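Local coordinates for protein PUF4 (Saccharomyces cerevisiae, PDB 3BWT), which binds single-stranded mRNA through the Pumilio repeats of its RNA-binding domain, contributing to the regulation of gene expression, at residues V310-L314 with I327-L331. Residues are numbered along the deposited sequence; the frame is centred on the assembly and turned at random.
Sequences VAPLL and IIGML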
ATOM      1  N   VAL A 310     -31.419 -21.742   3.330  1.00 26.00           N
ATOM      2  CA  VAL A 310     -30.414 -22.070   4.330  1.00 28.78           C
ATOM      3  C   VAL A 310     -30.951 -22.920   5.482  1.00 30.70           C
ATOM      4  O   VAL A 310     -30.305 -23.881   5.899  1.00 29.43           O
ATOM      5  CB  VAL A 310     -29.778 -20.802   4.929  1.00 33.82           C
ATOM      6  CG1 VAL A 310     -28.910 -21.164   6.130  1.00 27.17           C
ATOM      7  CG2 VAL A 310     -28.976 -20.046   3.870  1.00 29.90           C
ATOM      8  N   ALA A 311     -32.121 -22.559   6.001  1.00 27.41           N
ATOM      9  CA  ALA A 311     -32.639 -23.187   7.222  1.00 31.45           C
ATOM     10  C   ALA A 311     -32.895 -24.704   7.133  1.00 35.60           C
ATOM     11  O   ALA A 311     -32.695 -25.431   8.121  1.00 25.10           O
ATOM     12  CB  ALA A 311     -33.883 -22.449   7.730  1.00 23.82           C
ATOM     13  N   PRO A 312     -33.353 -25.184   5.960  1.00 26.00           N
ATOM     14  CA  PRO A 312     -33.518 -26.628   5.750  1.00 25.84           C
ATOM     15  C   PRO A 312     -32.192 -27.377   5.850  1.00 31.07           C
ATOM     16  O   PRO A 312     -32.168 -28.581   6.140  1.00 39.43           O
ATOM     17  CB  PRO A 312     -34.053 -26.716   4.318  1.00 23.09           C
ATOM     18  CG  PRO A 312     -34.683 -25.408   4.067  1.00 28.63           C
ATOM     19  CD  PRO A 312     -33.874 -24.402   4.827  1.00 26.40           C
ATOM     20  N   LEU A 313     -31.096 -26.667   5.619  1.00 24.73           N
ATOM     21  CA  LEU A 313     -29.785 -27.297   5.572  1.00 26.69           C
ATOM     22  C   LEU A 313     -29.166 -27.387   6.953  1.00 27.55           C
ATOM     23  O   LEU A 313     -28.281 -28.206   7.190  1.00 28.28           O
ATOM     24  CB  LEU A 313     -28.864 -26.540   4.613  1.00 23.56           C
ATOM     25  CG  LEU A 313     -29.258 -26.739   3.152  1.00 26.51           C
ATOM     26  CD1 LEU A 313     -28.690 -25.656   2.234  1.00 24.96           C
ATOM     27  CD2 LEU A 313     -28.821 -28.130   2.713  1.00 24.96           C
ATOM     28  N   LEU A 314     -29.645 -26.553   7.867  1.00 24.46           N
ATOM     29  CA  LEU A 314     -29.072 -26.505   9.206  1.00 29.46           C
ATOM     30  C   LEU A 314     -29.671 -27.550  10.137  1.00 34.45           C
ATOM     31  O   LEU A 314     -30.410 -27.222  11.065  1.00 41.94           O
ATOM     32  CB  LEU A 314     -29.203 -25.102   9.802  1.00 31.23           C
ATOM     33  CG  LEU A 314     -28.318 -24.061   9.114  1.00 25.57           C
ATOM     34  CD1 LEU A 314     -28.602 -22.673   9.638  1.00 32.50           C
ATOM     35  CD2 LEU A 314     -26.862 -24.410   9.298  1.00 26.57           C
ATOM     36  N   ILE A 327     -24.006 -19.535  11.038  1.00 32.33           N
ATOM     37  CA  ILE A 327     -25.106 -19.242  10.133  1.00 25.86           C
ATOM     38  C   ILE A 327     -26.444 -19.264  10.856  1.00 30.88           C
ATOM     39  O   ILE A 327     -27.347 -18.492  10.539  1.00 40.63           O
ATOM     40  CB  ILE A 327     -25.148 -20.245   8.975  1.00 23.96           C
ATOM     41  CG1 ILE A 327     -23.810 -20.249   8.226  1.00 22.63           C
ATOM     42  CG2 ILE A 327     -26.292 -19.916   8.038  1.00 28.44           C
ATOM     43  CD1 ILE A 327     -23.443 -18.915   7.611  1.00 22.62           C
ATOM     44  N   ILE A 328     -26.568 -20.162  11.824  1.00 34.71           N
ATOM     45  CA  ILE A 328     -27.762 -20.241  12.650  1.00 35.24           C
ATOM     46  C   ILE A 328     -28.018 -18.881  13.299  1.00 45.92           C
ATOM     47  O   ILE A 328     -29.168 -18.473  13.517  1.00 32.53           O
ATOM     48  CB  ILE A 328     -27.600 -21.327  13.734  1.00 33.89           C
ATOM     49  CG1 ILE A 328     -27.512 -22.710  13.084  1.00 40.93           C
ATOM     50  CG2 ILE A 328     -28.748 -21.288  14.719  1.00 27.59           C
ATOM     51  CD1 ILE A 328     -27.240 -23.839  14.058  1.00 40.16           C
ATOM     52  N   GLY A 329     -26.927 -18.177  13.588  1.00 39.88           N
ATOM     53  CA  GLY A 329     -26.997 -16.889  14.246  1.00 43.46           C
ATOM     54  C   GLY A 329     -27.539 -15.808  13.337  1.00 45.94           C
ATOM     55  O   GLY A 329     -28.005 -14.766  13.803  1.00 44.32           O
ATOM     56  N   MET A 330     -27.488 -16.055  12.034  1.00 38.71           N
ATOM     57  CA  MET A 330     -27.882 -15.045  11.062  1.00 42.24           C
ATOM     58  C   MET A 330     -29.314 -15.257  10.598  1.00 44.44           C
ATOM     59  O   MET A 330     -29.794 -14.544   9.720  1.00 42.70           O
ATOM     60  CB  MET A 330     -26.946 -15.083   9.847  1.00 37.19           C
ATOM     61  CG  MET A 330     -25.461 -15.151  10.185  1.00 32.42           C
ATOM     62  SD  MET A 330     -24.886 -13.736  11.148  1.00 35.19           S
ATOM     63  CE  MET A 330     -25.655 -12.396  10.239  1.00 30.54           C
ATOM     64  N   LEU A 331     -30.001 -16.219  11.207  1.00 46.48           N
ATOM     65  CA  LEU A 331     -31.203 -16.778  10.594  1.00 49.25           C
ATOM     66  C   LEU A 331     -32.557 -16.118  10.850  1.00 60.72           C
ATOM     67  O   LEU A 331     -33.395 -16.077   9.945  1.00 68.29           O
ATOM     68  CB  LEU A 331     -31.300 -18.277  10.859  1.00 49.69           C
ATOM     69  CG  LEU A 331     -30.720 -19.074   9.697  1.00 52.07           C
ATOM     70  CD1 LEU A 331     -31.213 -20.511   9.755  1.00 42.98           C
ATOM     71  CD2 LEU A 331     -31.110 -18.411   8.375  1.00 39.56           C
TER
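At the C-terminal end of the Pumilio homology domain, a superhelical stack of helical repeats, the last part of the chain folds back on itself: residues 310-314, where helix 300-310 runs out, pack against 327-331, which hold the last part of helix 322-328 and the type I beta turn from I328 to L331. No hydrogen bond joins the two segments; aliphatic side chains, most of them branched, suit the place because they meet without bringing polar atoms into the interface. L314 makes the most contacts: its CD1 touches I327, I328 and L331. This methyl lies 3.4 Å from L331 CD1, the two leucines meeting tip to tip. I328 offers its CG1 to L314 CD1 at 3.6 Å. V310 and I327, by contrast, are crossed nearly at right angles. Beta-branching serves these last two well: V310 turns CG1 anti to its N (chi1 170°) and I327 places CG2 likewise, so that one short methyl from each meets the other at 3.5 Å, while the CG1-CD1 arm of I327 is directed to the far side from 310-314. L279 of helix 256-279 touches both L314 and I327, and L292 of helix 284-298 also packs on I327, tying the contact to the preceding helices. At the turn, M330 O is hydrogen-bonded to Y303 OH; on the other segment, L314 O is hydrogen-bonded to R319 NH1. L331 divides its two methyls between neighbours: CD2 faces V310 CG1 at 4.2 Å, and CD1, besides meeting L314, lies 3.9 Å from A311 CB, a small side chain that fits beside the leucine.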